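Beta-fructofuranosidase (Bifidobacterium adolescentis, PDB 6NOB) probably hydrolyses terminal beta-fructofuranoside residues, as in sucrose, in the manner of glycoside hydrolase family 32 enzymes. Local coordinates at residues Q238-C243 and V251-A256; G197-V202 and I217-T222; G517-A522 and F587-V592; V535-V540 and M605-A610. One frame throughout, in Å; residues are numbered along the deposited sequence.

The four contacts fall in two modules of this beta-rich enzyme, propeller and C-terminal sandwich. Interactions 1 and 2, with centres about 8 Å apart, lie in one blade of the propeller and share a seam: Gln238 OE1 probably bonds Thr222 OG1 at 2.7 Å. Interactions 3 and 4, about 9 Å apart between centres, belong to the C-terminal sandwich, where Tyr520 OH probably bonds Leu536 O at 2.7 Å. The pairs stand on opposite sides of the chain's centre; interactions 2 and 4 approach to about 21 Å between nearest atoms. In this family the active site opens at the propeller axis, so interaction 2, pairing the blade's first and second strands, probably lies nearer to it than interaction 1.

Interaction 1. Residues Q238-C243 and V251-A256; sequences QTTCLC and VESPVA
Gln238-Thr240 and Ser253-Ala256 pair as antiparallel strands whose short axes run 129° apart, with a classic beta bulge where Val255 and Ala256 both face Gln238. The carbonyl oxygen of Gln238 serves both residues of the bulge: Val255 N reaches Gln238 O at 2.7 Å in a nearly straight bond, and Ala256 N approaches the same oxygen at 3.1 Å, more tilted from the carbonyl plane. Past the bulge Thr240 and Ser253 exchange a pair of backbone bonds. Glu252 runs extended, CG anti to the backbone N (chi1 -178°), and this carries its carboxylate obliquely to Thr239. There Thr239 OG1 donates to Glu252 OE2 at 2.6 Å, arriving on the anti side and 31° out of the carboxylate plane. The hairpin supplies the third and fourth strands of a four-stranded antiparallel blade in the five-bladed beta-propeller of glycoside hydrolase family 32, with 253-256 at the blade's edge. Arg223, on the neighbouring strand 216-227, forms a salt bridge to the same OE2, so one oxygen is gripped by a hydroxyl and a guanidinium. An alanine in place of Glu252 is likely to deprive Thr239 OG1 of its acceptor and Arg223 of this counter-charge. The side chains of Val255 and Thr240 cross at about a right angle, Val255 CG1 meeting Thr240 CG2 at 3.6 Å. Gln238 rests its CG on Ala256 CB at 3.8 Å, then bends so that its amide bonds Phe267 O and Thr222 OG1. Where the strands part, a water accepts weakly from Leu242 N and donates to Val251 O at 2.6 Å.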
loop_
_atom_site.group_PDB
_atom_site.type_symbol
_atom_site.label_atom_id
_atom_site.label_comp_id
_atom_site.label_asym_id
_atom_site.label_seq_id
_atom_site.Cartn_x
_atom_site.Cartn_y
_atom_site.Cartn_z
ATOM N N GLN A 238 18.733 1.447 6.669
ATOM C CA GLN A 238 18.404 1.424 5.248
ATOM C C GLN A 238 19.456 0.648 4.465
ATOM O O GLN A 238 20.659 0.872 4.640
ATOM C CB GLN A 238 18.281 2.844 4.691
ATOM C CG GLN A 238 17.735 3.859 5.679
ATOM C CD GLN A 238 16.386 3.459 6.245
ATOM O OE1 GLN A 238 15.606 2.756 5.598
ATOM N NE2 GLN A 238 16.105 3.905 7.461
ATOM N N THR A 239 18.998 -0.247 3.591
ATOM C CA THR A 239 19.870 -1.084 2.779
ATOM C C THR A 239 19.511 -0.923 1.305
ATOM O O THR A 239 18.499 -0.313 0.948
ATOM C CB THR A 239 19.770 -2.563 3.185
ATOM O OG1 THR A 239 18.492 -3.085 2.794
ATOM C CG2 THR A 239 19.929 -2.720 4.692
ATOM N N THR A 240 20.355 -1.482 0.440
ATOM C CA THR A 240 20.129 -1.444 -0.996
ATOM C C THR A 240 20.369 -2.822 -1.594
ATOM O O THR A 240 21.093 -3.647 -1.031
ATOM C CB THR A 240 21.031 -0.407 -1.700
ATOM O OG1 THR A 240 20.513 -0.134 -3.007
ATOM C CG2 THR A 240 22.457 -0.922 -1.834
ATOM N N CYS A 241 19.738 -3.062 -2.741
ATOM C CA CYS A 241 19.936 -4.288 -3.502
ATOM C C CYS A 241 19.428 -4.056 -4.917
ATOM O O CYS A 241 18.732 -3.074 -5.193
ATOM C CB CYS A 241 19.247 -5.492 -2.838
ATOM S SG CYS A 241 17.462 -5.374 -2.636
ATOM N N LEU A 242 19.804 -4.958 -5.817
ATOM C CA LEU A 242 19.472 -4.833 -7.227
ATOM C C LEU A 242 18.522 -5.938 -7.655
ATOM O O LEU A 242 18.639 -7.080 -7.202
ATOM C CB LEU A 242 20.722 -4.895 -8.106
ATOM C CG LEU A 242 21.623 -3.670 -8.138
ATOM C CD1 LEU A 242 22.824 -3.955 -9.023
ATOM C CD2 LEU A 242 20.850 -2.468 -8.647
ATOM N N CYS A 243 17.582 -5.581 -8.524
ATOM C CA CYS A 243 16.873 -6.529 -9.377
ATOM C C CYS A 243 17.401 -6.348 -10.795
ATOM O O CYS A 243 17.088 -5.357 -11.459
ATOM C CB CYS A 243 15.368 -6.320 -9.326
ATOM S SG CYS A 243 14.499 -7.648 -10.161
ATOM N N VAL A 251 22.515 -9.266 -4.063
ATOM C CA VAL A 251 23.058 -9.079 -2.721
ATOM C C VAL A 251 22.596 -7.755 -2.121
ATOM O O VAL A 251 22.498 -6.730 -2.811
ATOM C CB VAL A 251 24.594 -9.182 -2.756
ATOM C CG1 VAL A 251 25.180 -8.204 -3.763
ATOM C CG2 VAL A 251 25.187 -8.970 -1.367
ATOM N N GLU A 252 22.288 -7.788 -0.824
ATOM C CA GLU A 252 21.796 -6.644 -0.068
ATOM C C GLU A 252 22.856 -6.194 0.930
ATOM O O GLU A 252 23.507 -7.024 1.573
ATOM C CB GLU A 252 20.498 -7.004 0.666
ATOM C CG GLU A 252 19.862 -5.873 1.466
ATOM C CD GLU A 252 18.605 -6.318 2.203
ATOM O OE1 GLU A 252 18.056 -7.387 1.854
ATOM O OE2 GLU A 252 18.168 -5.604 3.132
ATOM N N SER A 253 23.023 -4.879 1.057
ATOM C CA SER A 253 24.044 -4.295 1.919
ATOM C C SER A 253 23.575 -2.925 2.397
ATOM O O SER A 253 22.853 -2.234 1.671
ATOM C CB SER A 253 25.392 -4.204 1.182
ATOM O OG SER A 253 25.417 -3.145 0.241
ATOM N N PRO A 254 23.944 -2.519 3.613
ATOM C CA PRO A 254 23.362 -1.309 4.205
ATOM C C PRO A 254 23.972 -0.025 3.666
ATOM O O PRO A 254 25.137 0.023 3.266
ATOM C CB PRO A 254 23.674 -1.472 5.697
ATOM C CG PRO A 254 24.951 -2.233 5.704
ATOM C CD PRO A 254 24.862 -3.195 4.547
ATOM N N VAL A 255 23.160 1.033 3.679
ATOM C CA VAL A 255 23.566 2.313 3.099
ATOM C C VAL A 255 23.326 3.506 4.013
ATOM O O VAL A 255 23.972 4.555 3.825
ATOM C CB VAL A 255 22.867 2.540 1.740
ATOM C CG1 VAL A 255 23.213 1.426 0.762
ATOM C CG2 VAL A 255 21.362 2.656 1.922
ATOM N N ALA A 256 22.437 3.441 5.003
ATOM C CA ALA A 256 22.150 4.617 5.824
ATOM C C ALA A 256 21.700 4.189 7.211
ATOM O O ALA A 256 20.727 3.441 7.347
ATOM C CB ALA A 256 21.086 5.498 5.164
HETATM O O HOH W 1 22.624 -6.139 -5.332
#

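Interaction 2. Residues G197-V202 and I217-T222; sequences GSAVTV and IRLYLT
Gly197 makes the hollow into which the opposite strand presses: its CA lies 3.0 Å from Tyr220 O and 3.7 Å from the CA of Leu221. A side chain here would run into Tyr220 O and Leu221 CB, so the bare backbone lets Leu221 bring its CB to 3.9 Å from Gly197 CA. Two residues along the same face, the small Ala199 acts as a low bump between two larger ones. Its CB meets Ile217 CG2 at 3.7 Å and Leu219 CD2 at 4.1 Å, a short branch and a terminal methyl from the residues flanking Arg218. The paired strands, 164° apart and so close to antiparallel, are the first and second of a blade in the five-bladed propeller of family 32. Other parts of the propeller cover both faces: Cys136 of strand 127-138 packs on Ala199 and Ile217, while Val272 of strand 268-273 packs on Val200 and Tyr220. On this second face Val200 fits against the Tyr220 ring at its edge, near the ring plane, with CG2 4.2 Å from Tyr220 CE2. A chi1 of -179° sends CG1 of Val200 anti to the backbone N and turns CG2 toward that ring. Trp356 meets the tyrosine with its plane at about 80° to it. The stem of Arg218 passes Val202, whose CG1 is 4.3 Å from Arg218 CB, before the chain bends and its guanidinium reaches Asp206 in a salt bridge and Thr240 OG1 in a hydrogen bond. Beneath these bumps the backbones close tightly, with Val200 N 2.7 Å from Arg218 O in a nearly straight bond.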
loop_
_atom_site.group_PDB
_atom_site.type_symbol
_atom_site.label_atom_id
_atom_site.label_comp_id
_atom_site.label_asym_id
_atom_site.label_seq_id
_atom_site.Cartn_x
_atom_site.Cartn_y
_atom_site.Cartn_z
ATOM N N GLY A 197 10.213 0.030 1.101
ATOM C CA GLY A 197 11.304 0.609 0.336
ATOM C C GLY A 197 10.841 1.126 -1.009
ATOM O O GLY A 197 9.716 0.875 -1.445
ATOM N N SER A 198 11.738 1.858 -1.671
ATOM C CA SER A 198 11.479 2.497 -2.958
ATOM C C SER A 198 12.445 1.959 -4.017
ATOM O O SER A 198 13.326 1.144 -3.730
ATOM C CB SER A 198 11.592 4.019 -2.842
ATOM O OG SER A 198 12.842 4.398 -2.288
ATOM N N ALA A 199 12.281 2.439 -5.256
ATOM C CA ALA A 199 13.012 1.913 -6.403
ATOM C C ALA A 199 13.590 3.036 -7.254
ATOM O O ALA A 199 12.943 4.065 -7.470
ATOM C CB ALA A 199 12.109 1.038 -7.278
ATOM N N VAL A 200 14.809 2.822 -7.747
ATOM C CA VAL A 200 15.448 3.717 -8.707
ATOM C C VAL A 200 15.987 2.865 -9.848
ATOM O O VAL A 200 16.837 1.994 -9.627
ATOM C CB VAL A 200 16.577 4.546 -8.074
ATOM C CG1 VAL A 200 17.193 5.477 -9.111
ATOM C CG2 VAL A 200 16.061 5.338 -6.887
ATOM N N THR A 201 15.493 3.109 -11.063
ATOM C CA THR A 201 15.979 2.394 -12.238
ATOM C C THR A 201 17.324 2.969 -12.668
ATOM O O THR A 201 17.464 4.185 -12.836
ATOM C CB THR A 201 14.970 2.478 -13.388
ATOM O OG1 THR A 201 14.795 3.844 -13.787
ATOM C CG2 THR A 201 13.624 1.896 -12.971
ATOM N N VAL A 202 18.317 2.094 -12.840
ATOM C CA VAL A 202 19.688 2.498 -13.123
ATOM C C VAL A 202 20.213 1.706 -14.317
ATOM O O VAL A 202 19.648 0.687 -14.716
ATOM C CB VAL A 202 20.618 2.303 -11.906
ATOM C CG1 VAL A 202 20.166 3.169 -10.740
ATOM C CG2 VAL A 202 20.667 0.836 -11.504
ATOM N N ILE A 217 16.845 -2.602 -11.524
ATOM C CA ILE A 217 16.139 -1.816 -10.517
ATOM C C ILE A 217 16.989 -1.813 -9.257
ATOM O O ILE A 217 17.322 -2.880 -8.726
ATOM C CB ILE A 217 14.744 -2.388 -10.216
ATOM C CG1 ILE A 217 13.919 -2.574 -11.486
ATOM C CG2 ILE A 217 14.006 -1.494 -9.228
ATOM C CD1 ILE A 217 12.647 -3.371 -11.248
ATOM N N ARG A 218 17.339 -0.629 -8.770
ATOM C CA ARG A 218 17.965 -0.500 -7.464
ATOM C C ARG A 218 16.896 -0.161 -6.435
ATOM O O ARG A 218 16.149 0.810 -6.600
ATOM C CB ARG A 218 19.064 0.564 -7.452
ATOM C CG ARG A 218 19.738 0.684 -6.090
ATOM C CD ARG A 218 21.096 1.368 -6.154
ATOM N NE ARG A 218 22.100 0.578 -6.865
ATOM C CZ ARG A 218 22.696 -0.503 -6.369
ATOM N NH1 ARG A 218 22.379 -0.948 -5.158
ATOM N NH2 ARG A 218 23.604 -1.147 -7.090
ATOM N N LEU A 219 16.823 -0.964 -5.381
ATOM C CA LEU A 219 15.863 -0.764 -4.311
ATOM C C LEU A 219 16.577 -0.262 -3.070
ATOM O O LEU A 219 17.701 -0.680 -2.778
ATOM C CB LEU A 219 15.112 -2.059 -4.006
ATOM C CG LEU A 219 14.423 -2.507 -5.293
ATOM C CD1 LEU A 219 14.829 -3.920 -5.671
ATOM C CD2 LEU A 219 12.918 -2.362 -5.179
ATOM N N TYR A 220 15.929 0.662 -2.366
ATOM C CA TYR A 220 16.364 1.126 -1.054
ATOM C C TYR A 220 15.238 0.829 -0.078
ATOM O O TYR A 220 14.115 1.303 -0.270
ATOM C CB TYR A 220 16.683 2.624 -1.069
ATOM C CG TYR A 220 17.856 3.006 -1.944
ATOM C CD1 TYR A 220 19.142 3.070 -1.419
ATOM C CD2 TYR A 220 17.680 3.318 -3.289
ATOM C CE1 TYR A 220 20.219 3.423 -2.206
ATOM C CE2 TYR A 220 18.755 3.671 -4.088
ATOM C CZ TYR A 220 20.022 3.723 -3.538
ATOM O OH TYR A 220 21.101 4.077 -4.317
ATOM N N LEU A 221 15.528 0.042 0.957
ATOM C CA LEU A 221 14.490 -0.420 1.867
ATOM C C LEU A 221 14.980 -0.353 3.305
ATOM O O LEU A 221 16.169 -0.171 3.579
ATOM C CB LEU A 221 14.042 -1.848 1.533
ATOM C CG LEU A 221 15.083 -2.948 1.759
ATOM C CD1 LEU A 221 14.439 -4.171 2.393
ATOM C CD2 LEU A 221 15.763 -3.317 0.450
ATOM N N THR A 222 14.036 -0.512 4.229
ATOM C CA THR A 222 14.318 -0.550 5.655
ATOM C C THR A 222 14.400 -1.994 6.127
ATOM O O THR A 222 13.536 -2.811 5.791
ATOM C CB THR A 222 13.239 0.188 6.450
ATOM O OG1 THR A 222 13.286 1.582 6.137
ATOM C CG2 THR A 222 13.448 -0.004 7.952
#

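Interaction 3. Residues G517-A522 and F587-V592; sequences GNAYYA and FDRNVV
Phe587 lies across Tyr520 and Asn518, and its side chain can be read atom by atom. With CG opposite the backbone N (chi1 -176°), the ring swings off its own strand, over to Asn518. At the root, Phe587 CB sits 3.6 Å from Tyr520 CE1 and makes an off-centre CH-pi contact with the tyrosine ring. The two rings are inclined by 37°, with their centroids 6.0 Å apart. Farther out, Phe587 CD2 comes to 3.4 Å from the backbone oxygen of Asn518, and CE2 meets the amide oxygen, Asn518 OD1, at 3.2 Å. The amide and ring planes are turned 46° from each other, and the amide nitrogen of Asn518 is committed to Ala610 O. At the tip, CZ packs on Ala537. The segments belong to the C-terminal beta-sandwich of family 32: strand 519-526 pairs antiparallel with strand 582-588, which then reverses through a two-residue turn at Arg589-Asn590. Backbone bonds tie Tyr520 and Phe587 in both directions, Tyr520 N lying 2.9 Å from Phe587 O. Arg589 N, at the turn, holds Asn518 O at 3.0 Å. Beyond the rings, Tyr520 OH is hydrogen-bonded to Leu536 O of the facing sheet, so one aromatic both packs on its neighbour strand and ties the two sheets. Replacing Tyr520 by an alanine would probably open a gap beside Phe587 CB and leave Leu536 O without this hydroxyl partner. At the border, a water donates to Gly517 O at 2.6 Å and accepts from Arg589 NH1, in the guanidinium plane at its edge, while Arg589 NE bonds Arg117 O.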
loop_
_atom_site.group_PDB
_atom_site.type_symbol
_atom_site.label_atom_id
_atom_site.label_comp_id
_atom_site.label_asym_id
_atom_site.label_seq_id
_atom_site.Cartn_x
_atom_site.Cartn_y
_atom_site.Cartn_z
ATOM N N GLY A 517 -23.194 -7.604 -9.924
ATOM C CA GLY A 517 -22.048 -8.022 -9.142
ATOM C C GLY A 517 -21.575 -7.023 -8.111
ATOM O O GLY A 517 -20.487 -7.201 -7.554
ATOM N N ASN A 518 -22.363 -5.977 -7.846
ATOM C CA ASN A 518 -22.025 -4.932 -6.874
ATOM C C ASN A 518 -20.661 -4.308 -7.164
ATOM O O ASN A 518 -19.892 -3.998 -6.252
ATOM C CB ASN A 518 -22.086 -5.461 -5.440
ATOM C CG ASN A 518 -22.522 -4.396 -4.454
ATOM O OD1 ASN A 518 -22.586 -3.214 -4.796
ATOM N ND2 ASN A 518 -22.830 -4.807 -3.226
ATOM N N ALA A 519 -20.362 -4.115 -8.446
ATOM C CA ALA A 519 -19.140 -3.443 -8.875
ATOM C C ALA A 519 -19.503 -2.509 -10.016
ATOM O O ALA A 519 -19.909 -2.971 -11.086
ATOM C CB ALA A 519 -18.072 -4.449 -9.313
ATOM N N TYR A 520 -19.363 -1.203 -9.793
ATOM C CA TYR A 520 -19.830 -0.228 -10.769
ATOM C C TYR A 520 -18.985 1.035 -10.705
ATOM O O TYR A 520 -18.214 1.257 -9.768
ATOM C CB TYR A 520 -21.307 0.120 -10.544
ATOM C CG TYR A 520 -21.580 0.835 -9.236
ATOM C CD1 TYR A 520 -21.822 0.119 -8.069
ATOM C CD2 TYR A 520 -21.599 2.223 -9.168
ATOM C CE1 TYR A 520 -22.077 0.765 -6.871
ATOM C CE2 TYR A 520 -21.848 2.878 -7.976
ATOM C CZ TYR A 520 -22.089 2.144 -6.832
ATOM O OH TYR A 520 -22.340 2.791 -5.642
ATOM N N TYR A 521 -19.162 1.871 -11.723
ATOM C CA TYR A 521 -18.601 3.211 -11.786
ATOM C C TYR A 521 -19.747 4.191 -11.997
ATOM O O TYR A 521 -20.704 3.886 -12.715
ATOM C CB TYR A 521 -17.571 3.316 -12.924
ATOM C CG TYR A 521 -17.317 4.717 -13.438
ATOM C CD1 TYR A 521 -18.072 5.249 -14.477
ATOM C CD2 TYR A 521 -16.309 5.501 -12.894
ATOM C CE1 TYR A 521 -17.841 6.527 -14.948
ATOM C CE2 TYR A 521 -16.068 6.776 -13.362
ATOM C CZ TYR A 521 -16.837 7.286 -14.386
ATOM O OH TYR A 521 -16.601 8.559 -14.851
ATOM N N ALA A 522 -19.660 5.364 -11.373
ATOM C CA ALA A 522 -20.701 6.373 -11.536
ATOM C C ALA A 522 -20.087 7.761 -11.641
ATOM O O ALA A 522 -19.215 8.120 -10.844
ATOM C CB ALA A 522 -21.702 6.331 -10.378
ATOM N N PHE A 587 -17.044 1.821 -6.932
ATOM C CA PHE A 587 -17.337 0.845 -5.888
ATOM C C PHE A 587 -17.073 -0.551 -6.427
ATOM O O PHE A 587 -17.680 -0.962 -7.421
ATOM C CB PHE A 587 -18.775 0.946 -5.381
ATOM C CG PHE A 587 -19.058 0.013 -4.243
ATOM C CD1 PHE A 587 -18.597 0.301 -2.970
ATOM C CD2 PHE A 587 -19.747 -1.173 -4.451
ATOM C CE1 PHE A 587 -18.835 -0.563 -1.917
ATOM C CE2 PHE A 587 -19.988 -2.041 -3.402
ATOM C CZ PHE A 587 -19.530 -1.736 -2.133
ATOM N N ASP A 588 -16.187 -1.286 -5.752
ATOM C CA ASP A 588 -15.692 -2.575 -6.229
ATOM C C ASP A 588 -15.945 -3.632 -5.147
ATOM O O ASP A 588 -15.023 -4.065 -4.452
ATOM C CB ASP A 588 -14.211 -2.476 -6.600
ATOM C CG ASP A 588 -13.664 -3.760 -7.192
ATOM O OD1 ASP A 588 -14.465 -4.597 -7.662
ATOM O OD2 ASP A 588 -12.426 -3.926 -7.190
ATOM N N ARG A 589 -17.215 -4.023 -5.003
ATOM C CA ARG A 589 -17.651 -5.113 -4.131
ATOM C C ARG A 589 -17.458 -4.819 -2.646
ATOM O O ARG A 589 -18.422 -4.886 -1.873
ATOM C CB ARG A 589 -16.938 -6.414 -4.514
ATOM C CG ARG A 589 -17.422 -7.003 -5.834
ATOM C CD ARG A 589 -16.369 -7.893 -6.471
ATOM N NE ARG A 589 -16.116 -9.094 -5.682
ATOM C CZ ARG A 589 -16.806 -10.224 -5.799
ATOM N NH1 ARG A 589 -17.798 -10.309 -6.676
ATOM N NH2 ARG A 589 -16.505 -11.269 -5.041
ATOM N N ASN A 590 -16.230 -4.503 -2.221
ATOM C CA ASN A 590 -15.990 -4.273 -0.800
ATOM C C ASN A 590 -15.100 -3.062 -0.535
ATOM O O ASN A 590 -14.459 -2.999 0.520
ATOM C CB ASN A 590 -15.379 -5.516 -0.136
ATOM C CG ASN A 590 -14.012 -5.874 -0.697
ATOM O OD1 ASN A 590 -13.514 -5.235 -1.626
ATOM N ND2 ASN A 590 -13.394 -6.902 -0.126
ATOM N N VAL A 591 -15.045 -2.103 -1.456
ATOM C CA VAL A 591 -14.236 -0.903 -1.269
ATOM C C VAL A 591 -14.793 0.182 -2.180
ATOM O O VAL A 591 -15.223 -0.089 -3.304
ATOM C CB VAL A 591 -12.738 -1.186 -1.548
ATOM C CG1 VAL A 591 -12.536 -1.691 -2.975
ATOM C CG2 VAL A 591 -11.886 0.051 -1.279
ATOM N N VAL A 592 -14.803 1.414 -1.674
ATOM C CA VAL A 592 -15.273 2.571 -2.424
ATOM C C VAL A 592 -14.117 3.549 -2.571
ATOM O O VAL A 592 -13.255 3.657 -1.694
ATOM C CB VAL A 592 -16.489 3.247 -1.745
ATOM C CG1 VAL A 592 -16.062 4.025 -0.508
ATOM C CG2 VAL A 592 -17.222 4.155 -2.723
HETATM O O HOH W 2 -18.654 -8.516 -8.753
#

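Interaction 4. Residues V535-V540 and M605-A610; sequences VLAKGV and MLFQGA
The two sheets of the C-terminal beta-sandwich are joined here, where Phe607-Ala610, leaving the edge strand 601-606 of one sheet, crosses Ala537-Val540 of strand 532-540 in the other. The crossing is steep, the touching parts running 80° apart, and one direct hydrogen bond spans it: Ala610 N to Lys538 O, 3.0 Å and in the carbonyl plane. Gly609 CA adds a CH contact to the same oxygen. Turned away from its own backbone nitrogen (chi1 -178°), the Phe607 ring reaches across so that CE1 touches Ala537 CB at 3.9 Å, and Lys538 N lies at the ring's edge near its plane. Thr548 and Leu550 of the next strand, 547-555, also pack on this ring. Gly539 suits the crossing, because a side chain there would run into Gln608 O. Two waters fill the outer end of the contact and both donate to that oxygen. One of them lies above a face of Phe607, offset toward the rim, and joins Gln608 O at 2.7 Å to Val540 O at 3.1 Å. The second accepts from Val540 N and donates to Gln608 O, each at 3.0 Å. A bound PEG lies about 4 Å from the side chain of Val540. Gln608 folds back on its own chain, its NE2 donating to Gly609 O at 2.9 Å, with that oxygen in the amide plane.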
loop_
_atom_site.group_PDB
_atom_site.type_symbol
_atom_site.label_atom_id
_atom_site.label_comp_id
_atom_site.label_asym_id
_atom_site.label_seq_id
_atom_site.Cartn_x
_atom_site.Cartn_y
_atom_site.Cartn_z
ATOM N N VAL A 535 -26.867 6.889 -2.051
ATOM C CA VAL A 535 -26.710 5.571 -1.444
ATOM C C VAL A 535 -25.801 4.749 -2.353
ATOM O O VAL A 535 -26.186 4.384 -3.465
ATOM C CB VAL A 535 -28.063 4.879 -1.241
ATOM C CG1 VAL A 535 -27.867 3.468 -0.705
ATOM C CG2 VAL A 535 -28.948 5.699 -0.313
ATOM N N LEU A 536 -24.588 4.461 -1.883
ATOM C CA LEU A 536 -23.607 3.772 -2.711
ATOM C C LEU A 536 -23.665 2.257 -2.551
ATOM O O LEU A 536 -23.508 1.526 -3.536
ATOM C CB LEU A 536 -22.198 4.276 -2.385
ATOM C CG LEU A 536 -22.006 5.795 -2.326
ATOM C CD1 LEU A 536 -20.561 6.139 -1.990
ATOM C CD2 LEU A 536 -22.423 6.449 -3.637
ATOM N N ALA A 537 -23.884 1.767 -1.333
ATOM C CA ALA A 537 -23.907 0.332 -1.091
ATOM C C ALA A 537 -24.552 0.056 0.258
ATOM O O ALA A 537 -24.584 0.915 1.144
ATOM C CB ALA A 537 -22.500 -0.271 -1.136
ATOM N N LYS A 538 -25.068 -1.162 0.390
ATOM C CA LYS A 538 -25.613 -1.665 1.639
ATOM C C LYS A 538 -24.984 -3.019 1.930
ATOM O O LYS A 538 -24.453 -3.685 1.037
ATOM C CB LYS A 538 -27.143 -1.802 1.587
ATOM C CG LYS A 538 -27.901 -0.488 1.680
ATOM C CD LYS A 538 -29.252 -0.578 0.986
ATOM C CE LYS A 538 -30.262 0.367 1.621
ATOM N NZ LYS A 538 -31.319 0.796 0.658
ATOM N N GLY A 539 -25.055 -3.425 3.192
ATOM C CA GLY A 539 -24.506 -4.705 3.587
ATOM C C GLY A 539 -24.755 -5.042 5.040
ATOM O O GLY A 539 -25.816 -4.731 5.590
ATOM N N VAL A 540 -23.772 -5.670 5.676
ATOM C CA VAL A 540 -23.909 -6.147 7.046
ATOM C C VAL A 540 -22.577 -5.968 7.760
ATOM O O VAL A 540 -21.513 -6.239 7.194
ATOM C CB VAL A 540 -24.373 -7.619 7.083
ATOM C CG1 VAL A 540 -24.008 -8.269 8.400
ATOM C CG2 VAL A 540 -25.876 -7.712 6.845
ATOM N N MET A 605 -12.514 4.131 1.364
ATOM C CA MET A 605 -12.497 3.280 2.551
ATOM C C MET A 605 -13.036 1.905 2.185
ATOM O O MET A 605 -13.749 1.742 1.190
ATOM C CB MET A 605 -13.326 3.876 3.693
ATOM C CG MET A 605 -14.829 3.815 3.457
ATOM S SD MET A 605 -15.774 4.606 4.773
ATOM C CE MET A 605 -15.217 6.300 4.608
ATOM N N LEU A 606 -12.690 0.920 3.012
ATOM C CA LEU A 606 -13.269 -0.409 2.878
ATOM C C LEU A 606 -14.721 -0.399 3.336
ATOM O O LEU A 606 -15.063 0.204 4.356
ATOM C CB LEU A 606 -12.479 -1.425 3.702
ATOM C CG LEU A 606 -10.992 -1.602 3.394
ATOM C CD1 LEU A 606 -10.394 -2.670 4.298
ATOM C CD2 LEU A 606 -10.784 -1.952 1.930
ATOM N N PHE A 607 -15.579 -1.073 2.572
ATOM C CA PHE A 607 -16.977 -1.238 2.966
ATOM C C PHE A 607 -17.520 -2.470 2.256
ATOM O O PHE A 607 -17.734 -2.434 1.040
ATOM C CB PHE A 607 -17.800 -0.003 2.625
ATOM C CG PHE A 607 -19.236 -0.110 3.047
ATOM C CD1 PHE A 607 -20.192 -0.618 2.181
ATOM C CD2 PHE A 607 -19.627 0.276 4.318
ATOM C CE1 PHE A 607 -21.513 -0.730 2.573
ATOM C CE2 PHE A 607 -20.947 0.169 4.715
ATOM C CZ PHE A 607 -21.891 -0.334 3.842
ATOM N N GLN A 608 -17.763 -3.538 3.012
ATOM C CA GLN A 608 -18.224 -4.802 2.442
ATOM C C GLN A 608 -19.690 -4.685 2.042
ATOM O O GLN A 608 -20.588 -4.757 2.883
ATOM C CB GLN A 608 -18.021 -5.939 3.436
ATOM C CG GLN A 608 -18.391 -7.305 2.886
ATOM C CD GLN A 608 -17.555 -7.687 1.679
ATOM O OE1 GLN A 608 -16.344 -7.880 1.785
ATOM N NE2 GLN A 608 -18.199 -7.797 0.521
ATOM N N GLY A 609 -19.940 -4.505 0.748
ATOM C CA GLY A 609 -21.294 -4.584 0.249
ATOM C C GLY A 609 -21.783 -6.016 0.179
ATOM O O GLY A 609 -21.008 -6.973 0.198
ATOM N N ALA A 610 -23.104 -6.164 0.110
ATOM C CA ALA A 610 -23.696 -7.492 0.045
ATOM C C ALA A 610 -23.250 -8.217 -1.221
ATOM O O ALA A 610 -22.972 -7.599 -2.254
ATOM C CB ALA A 610 -25.221 -7.398 0.089
HETATM O O HOH W 3 -20.594 -3.897 5.462
HETATM O O HOH W 4 -21.785 -7.215 4.057
#